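Local coordinates for protein KLLA0E08119p (Kluyveromyces lactis, PDB 3VA7) that probably carboxylates urea to urea-1-carboxylate with biotin, bicarbonate and ATP, as the urea carboxylase part of a longer enzyme of the allophanate route of urea degradation, at residues Asp676-Glu681 and Val757-Val762; Tyr731-Ile736 and Gly844-Leu849; Leu784-Ala789 and Ile899-Leu904. All blocks are in the same frame, centred on the assembly; numbering follows the deposited sequence.

Interaction 1 of 3, residues Asp676-Glu681 and Val757-Val762; sequences DLFKEE and VCQAVV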
loop_
_atom_site.group_PDB
_atom_site.type_symbol
_atom_site.label_atom_id
_atom_site.label_comp_id
_atom_site.label_asym_id
_atom_site.label_seq_id
_atom_site.Cartn_x
_atom_site.Cartn_y
_atom_site.Cartn_z
ATOM N N ASP A 676 -39.520 -13.637 -4.674
ATOM C CA ASP A 676 -39.661 -12.257 -5.163
ATOM C C ASP A 676 -38.556 -11.979 -6.203
ATOM O O ASP A 676 -38.709 -11.078 -7.034
ATOM C CB ASP A 676 -39.570 -11.219 -4.012
ATOM C CG ASP A 676 -38.454 -11.528 -3.030
ATOM O OD1 ASP A 676 -37.791 -10.634 -2.471
ATOM O OD2 ASP A 676 -38.195 -12.708 -2.818
ATOM N N LEU A 677 -37.477 -12.783 -6.161
ATOM C CA LEU A 677 -36.309 -12.620 -7.037
ATOM C C LEU A 677 -35.955 -13.824 -7.953
ATOM O O LEU A 677 -35.728 -13.630 -9.146
ATOM C CB LEU A 677 -35.082 -12.212 -6.195
ATOM C CG LEU A 677 -35.376 -10.979 -5.356
ATOM C CD1 LEU A 677 -34.474 -10.833 -4.131
ATOM C CD2 LEU A 677 -35.301 -9.770 -6.272
ATOM N N PHE A 678 -35.838 -15.026 -7.385
ATOM C CA PHE A 678 -35.596 -16.277 -8.148
ATOM C C PHE A 678 -36.834 -17.205 -8.258
ATOM O O PHE A 678 -37.610 -17.339 -7.315
ATOM C CB PHE A 678 -34.530 -17.111 -7.469
ATOM C CG PHE A 678 -33.192 -16.456 -7.373
ATOM C CD1 PHE A 678 -32.864 -15.679 -6.259
ATOM C CD2 PHE A 678 -32.228 -16.652 -8.374
ATOM C CE1 PHE A 678 -31.626 -15.099 -6.137
ATOM C CE2 PHE A 678 -30.971 -16.072 -8.266
ATOM C CZ PHE A 678 -30.666 -15.291 -7.141
ATOM N N LYS A 679 -36.999 -17.903 -9.370
ATOM C CA LYS A 679 -38.022 -18.942 -9.375
ATOM C C LYS A 679 -37.712 -20.047 -8.368
ATOM O O LYS A 679 -36.537 -20.431 -8.206
ATOM C CB LYS A 679 -38.238 -19.530 -10.774
ATOM C CG LYS A 679 -39.174 -18.677 -11.586
ATOM C CD LYS A 679 -39.208 -19.084 -13.052
ATOM C CE LYS A 679 -39.875 -17.967 -13.892
ATOM N NZ LYS A 679 -40.761 -17.074 -12.999
ATOM N N GLU A 680 -38.769 -20.520 -7.683
ATOM C CA GLU A 680 -38.766 -21.747 -6.856
ATOM C C GLU A 680 -37.813 -22.819 -7.345
ATOM O O GLU A 680 -36.915 -23.202 -6.611
ATOM C CB GLU A 680 -40.166 -22.369 -6.790
ATOM C CG GLU A 680 -40.994 -22.075 -5.522
ATOM C CD GLU A 680 -40.407 -22.762 -4.315
ATOM O OE1 GLU A 680 -40.189 -22.097 -3.249
ATOM O OE2 GLU A 680 -40.132 -23.982 -4.477
ATOM N N GLU A 681 -38.002 -23.315 -8.574
ATOM C CA GLU A 681 -37.168 -24.442 -9.038
ATOM C C GLU A 681 -35.696 -24.083 -9.087
ATOM O O GLU A 681 -34.827 -24.914 -8.743
ATOM C CB GLU A 681 -37.650 -25.119 -10.337
ATOM C CG GLU A 681 -38.017 -24.227 -11.502
ATOM C CD GLU A 681 -37.997 -24.990 -12.849
ATOM O OE1 GLU A 681 -38.705 -24.536 -13.790
ATOM O OE2 GLU A 681 -37.286 -26.045 -12.976
ATOM N N VAL A 757 -27.991 -9.354 -6.548
ATOM C CA VAL A 757 -28.583 -10.161 -5.479
ATOM C C VAL A 757 -27.616 -11.266 -5.048
ATOM O O VAL A 757 -26.802 -11.720 -5.838
ATOM C CB VAL A 757 -29.914 -10.756 -5.918
ATOM C CG1 VAL A 757 -30.935 -9.673 -6.155
ATOM C CG2 VAL A 757 -29.757 -11.563 -7.177
ATOM N N CYS A 758 -27.686 -11.655 -3.776
ATOM C CA CYS A 758 -26.907 -12.765 -3.188
ATOM C C CYS A 758 -27.904 -13.842 -2.763
ATOM O O CYS A 758 -28.939 -13.535 -2.115
ATOM C CB CYS A 758 -26.151 -12.301 -1.957
ATOM S SG CYS A 758 -24.738 -11.184 -2.266
ATOM N N GLN A 759 -27.609 -15.098 -3.052
ATOM C CA GLN A 759 -28.580 -16.154 -2.866
ATOM C C GLN A 759 -28.523 -16.675 -1.441
ATOM O O GLN A 759 -29.555 -16.812 -0.781
ATOM C CB GLN A 759 -28.357 -17.251 -3.930
ATOM C CG GLN A 759 -28.822 -18.638 -3.589
ATOM C CD GLN A 759 -30.331 -18.821 -3.624
ATOM O OE1 GLN A 759 -31.029 -18.277 -4.477
ATOM N NE2 GLN A 759 -30.838 -19.597 -2.697
ATOM N N ALA A 760 -27.319 -16.949 -0.960
ATOM C CA ALA A 760 -27.072 -17.639 0.307
ATOM C C ALA A 760 -25.709 -17.126 0.768
ATOM O O ALA A 760 -25.046 -16.430 -0.020
ATOM C CB ALA A 760 -27.027 -19.135 0.096
ATOM N N VAL A 761 -25.296 -17.458 2.007
ATOM C CA VAL A 761 -24.000 -17.061 2.534
ATOM C C VAL A 761 -23.328 -18.212 3.303
ATOM O O VAL A 761 -23.872 -18.743 4.292
ATOM C CB VAL A 761 -24.115 -15.864 3.518
ATOM C CG1 VAL A 761 -22.726 -15.471 4.009
ATOM C CG2 VAL A 761 -24.915 -14.645 2.887
ATOM N N VAL A 762 -22.129 -18.578 2.849
ATOM C CA VAL A 762 -21.329 -19.577 3.459
ATOM C C VAL A 762 -21.200 -19.220 4.941
ATOM O O VAL A 762 -21.021 -17.999 5.298
ATOM C CB VAL A 762 -19.951 -19.631 2.770
ATOM C CG1 VAL A 762 -19.023 -20.576 3.520
ATOM C CG2 VAL A 762 -20.103 -20.029 1.289
#
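Leu677 and Phe678, in the loop that leads into helix 680-688, face Val757 and Gln759 of strand 756-762, the CA atoms of Leu677 and Val757 lying 8.3 Å apart and those of Phe678 and Gln759 8.8 Å. Both pieces belong to the subdomain A and B part of the carboxyltransferase domain, and the contact is buried, the loop packing against a strand of its mixed beta-sheet. With no hydrogen-bond partners between the two backbones, side chains alone bridge the gap. Phe678 does most of the work: its ring points across, and Val757 comes from the opposite direction to set CG2 3.8 Å from Phe678 CZ. The other branch of the valine, CG1, turns to Leu677 and meets its CD1 at 4.2 Å, so one residue serves two loop side chains. Gln759 reaches the ring differently. Its CG stands anti to the backbone N (chi1 155°), and a bend at the next bond (chi2 73°) brings the amide round to Phe678, with amide and ring planes 67° apart. Around this contact Phe738 meets the Phe678 ring edge-to-face, Trp711 also packs on it, and Ile683 of helix 680-688 touches both Phe678 and Gln759. The oxygen of the amide, Gln759 OE1, sits over one face of the Phe678 ring, displaced toward the rim and 3.6 Å from CE1.

Interaction 2 of 3, residues Tyr731-Ile736 and Gly844-Leu849; sequences YSLGAI and GDRYIL. With NA (sodium ion), chain K; BTI (5-(hexahydro-2-oxo-1H-thieno[3,4-D]imidazol-6-yl)pentanal), chain B.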
loop_
_atom_site.group_PDB
_atom_site.type_symbol
_atom_site.label_atom_id
_atom_site.label_comp_id
_atom_site.label_asym_id
_atom_site.label_seq_id
_atom_site.Cartn_x
_atom_site.Cartn_y
_atom_site.Cartn_z
ATOM N N TYR A 731 -22.849 -6.434 1.174
ATOM C CA TYR A 731 -22.929 -7.863 1.070
ATOM C C TYR A 731 -22.352 -8.451 2.331
ATOM O O TYR A 731 -21.588 -7.799 3.054
ATOM C CB TYR A 731 -22.020 -8.365 -0.044
ATOM C CG TYR A 731 -22.382 -8.012 -1.434
ATOM C CD1 TYR A 731 -23.682 -7.705 -1.795
ATOM C CD2 TYR A 731 -21.409 -8.051 -2.431
ATOM C CE1 TYR A 731 -24.011 -7.399 -3.166
ATOM C CE2 TYR A 731 -21.700 -7.766 -3.755
ATOM C CZ TYR A 731 -22.984 -7.454 -4.138
ATOM O OH TYR A 731 -23.234 -7.201 -5.489
ATOM N N SER A 732 -22.605 -9.730 2.511
ATOM C CA SER A 732 -22.004 -10.460 3.626
ATOM C C SER A 732 -20.768 -11.228 3.207
ATOM O O SER A 732 -20.760 -11.862 2.155
ATOM C CB SER A 732 -23.033 -11.463 4.162
ATOM O OG SER A 732 -24.118 -10.772 4.760
ATOM N N LEU A 733 -19.731 -11.193 4.032
ATOM C CA LEU A 733 -18.662 -12.168 3.892
ATOM C C LEU A 733 -19.272 -13.568 3.688
ATOM O O LEU A 733 -20.146 -14.046 4.481
ATOM C CB LEU A 733 -17.811 -12.151 5.120
ATOM C CG LEU A 733 -16.452 -11.489 5.058
ATOM C CD1 LEU A 733 -16.026 -10.983 3.644
ATOM C CD2 LEU A 733 -16.354 -10.383 6.144
ATOM N N GLY A 734 -18.880 -14.192 2.580
ATOM C CA GLY A 734 -19.288 -15.531 2.299
ATOM C C GLY A 734 -20.480 -15.547 1.368
ATOM O O GLY A 734 -20.923 -16.630 0.953
ATOM N N ALA A 735 -21.028 -14.378 1.033
ATOM C CA ALA A 735 -22.265 -14.344 0.238
ATOM C C ALA A 735 -22.035 -14.957 -1.142
ATOM O O ALA A 735 -20.897 -14.931 -1.716
ATOM C CB ALA A 735 -22.768 -12.918 0.086
ATOM N N ILE A 736 -23.101 -15.503 -1.708
ATOM C CA ILE A 736 -22.956 -16.102 -3.030
ATOM C C ILE A 736 -23.658 -15.131 -3.958
ATOM O O ILE A 736 -24.868 -15.075 -4.019
ATOM C CB ILE A 736 -23.458 -17.565 -3.038
ATOM C CG1 ILE A 736 -22.591 -18.392 -2.085
ATOM C CG2 ILE A 736 -23.315 -18.211 -4.352
ATOM C CD1 ILE A 736 -23.269 -19.696 -1.680
ATOM N N GLY A 844 -26.309 -14.443 6.353
ATOM C CA GLY A 844 -25.153 -15.029 6.984
ATOM C C GLY A 844 -25.327 -15.218 8.475
ATOM O O GLY A 844 -26.093 -14.557 9.129
ATOM N N ASP A 845 -24.646 -16.214 8.969
ATOM C CA ASP A 845 -24.328 -16.453 10.368
ATOM C C ASP A 845 -24.175 -15.111 11.229
ATOM O O ASP A 845 -24.388 -15.098 12.438
ATOM C CB ASP A 845 -22.989 -17.248 10.200
ATOM C CG ASP A 845 -22.493 -17.811 11.447
ATOM O OD1 ASP A 845 -22.577 -19.017 11.593
ATOM O OD2 ASP A 845 -21.962 -17.094 12.339
ATOM N N ARG A 846 -23.746 -14.009 10.592
ATOM C CA ARG A 846 -23.242 -12.806 11.299
ATOM C C ARG A 846 -24.026 -11.510 11.032
ATOM O O ARG A 846 -23.642 -10.434 11.519
ATOM C CB ARG A 846 -21.782 -12.500 10.912
ATOM C CG ARG A 846 -20.723 -13.262 11.686
ATOM C CD ARG A 846 -19.359 -13.073 11.126
ATOM N NE ARG A 846 -19.252 -13.746 9.833
ATOM C CZ ARG A 846 -18.143 -13.765 9.083
ATOM N NH1 ARG A 846 -17.032 -13.153 9.505
ATOM N NH2 ARG A 846 -18.137 -14.448 7.948
ATOM N N TYR A 847 -25.106 -11.576 10.262
ATOM C CA TYR A 847 -25.742 -10.332 9.916
ATOM C C TYR A 847 -27.160 -10.517 9.528
ATOM O O TYR A 847 -27.552 -11.579 8.998
ATOM C CB TYR A 847 -25.171 -9.752 8.623
ATOM C CG TYR A 847 -23.712 -9.851 8.310
ATOM C CD1 TYR A 847 -23.112 -11.084 7.908
ATOM C CD2 TYR A 847 -22.952 -8.693 8.328
ATOM C CE1 TYR A 847 -21.792 -11.139 7.583
ATOM C CE2 TYR A 847 -21.627 -8.716 7.974
ATOM C CZ TYR A 847 -21.053 -9.920 7.588
ATOM O OH TYR A 847 -19.736 -9.831 7.270
ATOM N N ILE A 848 -27.881 -9.414 9.697
ATOM C CA ILE A 848 -29.248 -9.285 9.252
ATOM C C ILE A 848 -29.245 -8.092 8.306
ATOM O O ILE A 848 -28.724 -7.035 8.635
ATOM C CB ILE A 848 -30.217 -8.992 10.465
ATOM C CG1 ILE A 848 -30.302 -10.208 11.450
ATOM C CG2 ILE A 848 -31.569 -8.553 9.998
ATOM C CD1 ILE A 848 -31.489 -10.093 12.559
ATOM N N LEU A 849 -29.795 -8.277 7.117
ATOM C CA LEU A 849 -29.940 -7.196 6.190
ATOM C C LEU A 849 -31.313 -6.518 6.357
ATOM O O LEU A 849 -32.339 -7.197 6.242
ATOM C CB LEU A 849 -29.768 -7.772 4.783
ATOM C CG LEU A 849 -29.846 -6.789 3.592
ATOM C CD1 LEU A 849 -28.657 -5.849 3.558
ATOM C CD2 LEU A 849 -29.987 -7.537 2.245
HETATM NA NA NA K . -20.772 -16.766 13.978
HETATM C C11 BTI B . -13.789 -12.165 -8.707
HETATM O O11 BTI B . -13.980 -11.748 -9.891
HETATM C C10 BTI B . -14.635 -11.744 -7.466
HETATM C C9 BTI B . -15.666 -10.686 -7.854
HETATM C C8 BTI B . -16.759 -10.412 -6.831
HETATM C C7 BTI B . -18.034 -9.751 -7.395
HETATM C C2 BTI B . -17.799 -8.530 -8.259
HETATM S S1 BTI B . -16.955 -7.232 -7.405
HETATM C C6 BTI B . -17.570 -5.965 -8.457
HETATM C C5 BTI B . -18.881 -6.439 -9.047
HETATM N N3 BTI B . -19.848 -5.783 -8.208
HETATM C C3 BTI B . -20.467 -6.642 -7.442
HETATM O O3 BTI B . -21.438 -6.310 -6.615
HETATM N N2 BTI B . -20.040 -7.873 -7.629
HETATM C C4 BTI B . -19.105 -7.927 -8.746
HETATM O O HOH W 1 -20.300 -15.541 6.733
HETATM O O HOH W 2 -18.823 -14.983 15.263
#
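Ser732 lies over one face of the Tyr847 ring, its OG displaced toward the rim and 3.3 Å from Tyr847 CD1, with CB 3.7 Å from CE1. That hydroxyl is also hydrogen-bonded to Ala843 O, so Ser732 is tied to the same loop whose tyrosine it covers. Leu733 crosses the tyrosine obliquely near its far end and brings CD2 to 3.6 Å from Tyr847 OH. Leu733 CB also meets Arg846 NH2 at 3.7 Å. A bend at chi3 (-70°) turns the arginine's NH2 toward Leu733, and one water, accepting from Arg846 NH2 in the guanidinium plane and donating to Leu733 O, links the two loops. Each loop is a beta turn: type II from Ser732 to Ala735, with Gly734 at positive phi, and type I from Gly844 to Tyr847, joining antiparallel strands 838-842 and 847-852 as a hairpin. The contact thus brings subdomains A and B against subdomains C and D of the carboxyltransferase. Were Tyr847 an alanine, the ring beneath Ser732 would be gone, and a gap would probably open there, with Leu733 CD2 losing its neighbour. Tyr731, one residue before the serine, points the other way, into the biotin pocket, where its OH is hydrogen-bonded to Phe756 N. Beside Arg846, Asp845 OD2 binds the sodium ion, which Glu764 also ligates.

Interaction 3 of 3, residues Leu784-Ala789 and Ile899-Leu904; sequences LSYGVA and INQKAL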
loop_
_atom_site.group_PDB
_atom_site.type_symbol
_atom_site.label_atom_id
_atom_site.label_comp_id
_atom_site.label_asym_id
_atom_site.label_seq_id
_atom_site.Cartn_x
_atom_site.Cartn_y
_atom_site.Cartn_z
ATOM N N LEU A 784 -28.179 -24.726 6.290
ATOM C CA LEU A 784 -27.770 -24.815 7.658
ATOM C C LEU A 784 -28.564 -23.692 8.365
ATOM O O LEU A 784 -28.757 -22.573 7.780
ATOM C CB LEU A 784 -26.279 -24.563 7.727
ATOM C CG LEU A 784 -25.241 -25.620 8.094
ATOM C CD1 LEU A 784 -25.368 -26.871 7.281
ATOM C CD2 LEU A 784 -23.812 -25.022 8.062
ATOM N N SER A 785 -29.078 -24.037 9.561
ATOM C CA SER A 785 -29.793 -23.130 10.442
ATOM C C SER A 785 -28.800 -22.190 11.107
ATOM O O SER A 785 -27.608 -22.526 11.310
ATOM C CB SER A 785 -30.501 -23.912 11.547
ATOM O OG SER A 785 -29.558 -24.427 12.502
ATOM N N TYR A 786 -29.305 -21.024 11.505
ATOM C CA TYR A 786 -28.485 -20.108 12.274
ATOM C C TYR A 786 -27.743 -20.839 13.419
ATOM O O TYR A 786 -26.536 -20.643 13.611
ATOM C CB TYR A 786 -29.347 -18.946 12.772
ATOM C CG TYR A 786 -28.609 -18.112 13.785
ATOM C CD1 TYR A 786 -27.585 -17.192 13.382
ATOM C CD2 TYR A 786 -28.880 -18.268 15.174
ATOM C CE1 TYR A 786 -26.883 -16.425 14.334
ATOM C CE2 TYR A 786 -28.167 -17.514 16.111
ATOM C CZ TYR A 786 -27.181 -16.600 15.686
ATOM O OH TYR A 786 -26.507 -15.901 16.664
ATOM N N GLY A 787 -28.455 -21.696 14.173
ATOM C CA GLY A 787 -27.894 -22.311 15.384
ATOM C C GLY A 787 -26.777 -23.299 15.057
ATOM O O GLY A 787 -25.687 -23.326 15.678
ATOM N N VAL A 788 -27.033 -24.137 14.068
ATOM C CA VAL A 788 -25.993 -25.078 13.654
ATOM C C VAL A 788 -24.725 -24.308 13.246
ATOM O O VAL A 788 -23.626 -24.693 13.588
ATOM C CB VAL A 788 -26.501 -26.022 12.543
ATOM C CG1 VAL A 788 -25.363 -26.780 11.921
ATOM C CG2 VAL A 788 -27.493 -26.969 13.146
ATOM N N ALA A 789 -24.918 -23.201 12.561
ATOM C CA ALA A 789 -23.842 -22.389 12.090
ATOM C C ALA A 789 -23.011 -21.835 13.255
ATOM O O ALA A 789 -21.790 -21.780 13.175
ATOM C CB ALA A 789 -24.416 -21.288 11.244
ATOM N N ILE A 899 -25.593 -11.451 21.436
ATOM C CA ILE A 899 -26.997 -11.219 21.106
ATOM C C ILE A 899 -27.297 -12.209 20.023
ATOM O O ILE A 899 -26.463 -12.352 19.161
ATOM C CB ILE A 899 -27.214 -9.751 20.580
ATOM C CG1 ILE A 899 -28.680 -9.504 20.229
ATOM C CG2 ILE A 899 -26.312 -9.481 19.362
ATOM C CD1 ILE A 899 -29.042 -8.032 20.059
ATOM N N ASN A 900 -28.424 -12.927 20.072
ATOM C CA ASN A 900 -28.736 -13.915 19.036
ATOM C C ASN A 900 -29.592 -13.315 17.958
ATOM O O ASN A 900 -30.114 -12.213 18.117
ATOM C CB ASN A 900 -29.396 -15.197 19.576
ATOM C CG ASN A 900 -30.684 -14.929 20.363
ATOM O OD1 ASN A 900 -30.671 -15.016 21.592
ATOM N ND2 ASN A 900 -31.779 -14.575 19.680
ATOM N N GLN A 901 -29.768 -14.050 16.875
ATOM C CA GLN A 901 -30.517 -13.577 15.748
ATOM C C GLN A 901 -31.894 -13.056 16.127
ATOM O O GLN A 901 -32.291 -11.943 15.716
ATOM C CB GLN A 901 -30.650 -14.697 14.708
ATOM C CG GLN A 901 -30.943 -14.221 13.335
ATOM C CD GLN A 901 -31.267 -15.360 12.381
ATOM O OE1 GLN A 901 -32.207 -16.153 12.602
ATOM N NE2 GLN A 901 -30.499 -15.440 11.283
ATOM N N LYS A 902 -32.626 -13.862 16.900
ATOM C CA LYS A 902 -34.003 -13.563 17.238
ATOM C C LYS A 902 -34.066 -12.286 18.024
ATOM O O LYS A 902 -34.904 -11.442 17.726
ATOM C CB LYS A 902 -34.644 -14.705 18.023
ATOM C CG LYS A 902 -35.194 -15.843 17.156
ATOM C CD LYS A 902 -35.934 -16.895 18.044
ATOM C CE LYS A 902 -36.419 -18.137 17.214
ATOM N NZ LYS A 902 -37.320 -19.015 18.059
ATOM N N ALA A 903 -33.148 -12.125 18.977
ATOM C CA ALA A 903 -33.086 -10.915 19.812
ATOM C C ALA A 903 -32.800 -9.628 19.038
ATOM O O ALA A 903 -33.434 -8.556 19.330
ATOM C CB ALA A 903 -32.082 -11.077 20.976
ATOM N N LEU A 904 -31.841 -9.708 18.085
ATOM C CA LEU A 904 -31.473 -8.552 17.288
ATOM C C LEU A 904 -32.665 -8.127 16.355
ATOM O O LEU A 904 -33.036 -6.932 16.249
ATOM C CB LEU A 904 -30.198 -8.856 16.525
ATOM C CG LEU A 904 -29.917 -7.894 15.380
ATOM C CD1 LEU A 904 -29.591 -6.558 15.981
ATOM C CD2 LEU A 904 -28.779 -8.382 14.531
#
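Tyr786 lays one face of its ring against Gln901: the CB of the glutamine stands 3.8 Å from the ring centroid and only 4° off the ring normal, a CH-pi contact directly over the centre. The two side chains slide past each other in opposite directions, so the amide of Gln901 ends up near the root of the tyrosine, with Gln901 NE2 4.0 Å from Tyr786 CB. Ring and amide planes are 26° apart, so the amide lies roughly alongside the start of the tyrosine side chain. At the other end, Tyr786 OH reaches the backbone where the second helix begins, 3.8 Å from Asn900 CA.

Both partners sit in the first turn of a helix. Tyr786 opens helix 786-802; its CG is anti to the backbone N (chi1 169°), which throws the ring out across the gap. Ser785, the N-cap, holds that first turn by accepting from Val788 N through OG, at 3.0 Å and with a nearly straight N-H...O geometry. Asn900 occupies the corresponding N-cap position of helix 901-912, whose first turn is secured by the bond from Leu904 N to Asn900 O, 3.0 Å.

Further out, Phe894 of strand 889-894 packs against Tyr786, and Gln901 NE2 donates to Gln842 OE1. Helix 786-802 also carries Arg790, part of the sodium site, and the Tyr786 side chain comes within about 6 Å of the ion. The contact therefore joins two helix starts within the carboxyltransferase part of the enzyme. Its chemistry is divided along one glutamine: the aliphatic CB rests on the aromatic face by dispersion and CH-pi attraction, while the amide nitrogen keeps a polar partner in Gln842.

From the N-terminal side, 676-681 comes first and 731-736 second; 757-762 then closes interaction 1 over 75 intervening residues. Since 731-736 lies inside that loop and finds its partner only at 844-849, interactions 1 and 2 cross. Segment 784-789 follows, inside the 107-residue loop of interaction 2, and pairs with 899-904 beyond it, so interactions 2 and 3 cross as well, while 1 and 3 run in series without touching. Interactions 1 and 2 share a sheet, where Ala760 O and Ile736 N are probably hydrogen-bonded. Interactions 2 and 3 meet where Ile848 packs on Leu904. Together they tie the subdomain A/B sheet to the C/D hairpin and two nearby helices.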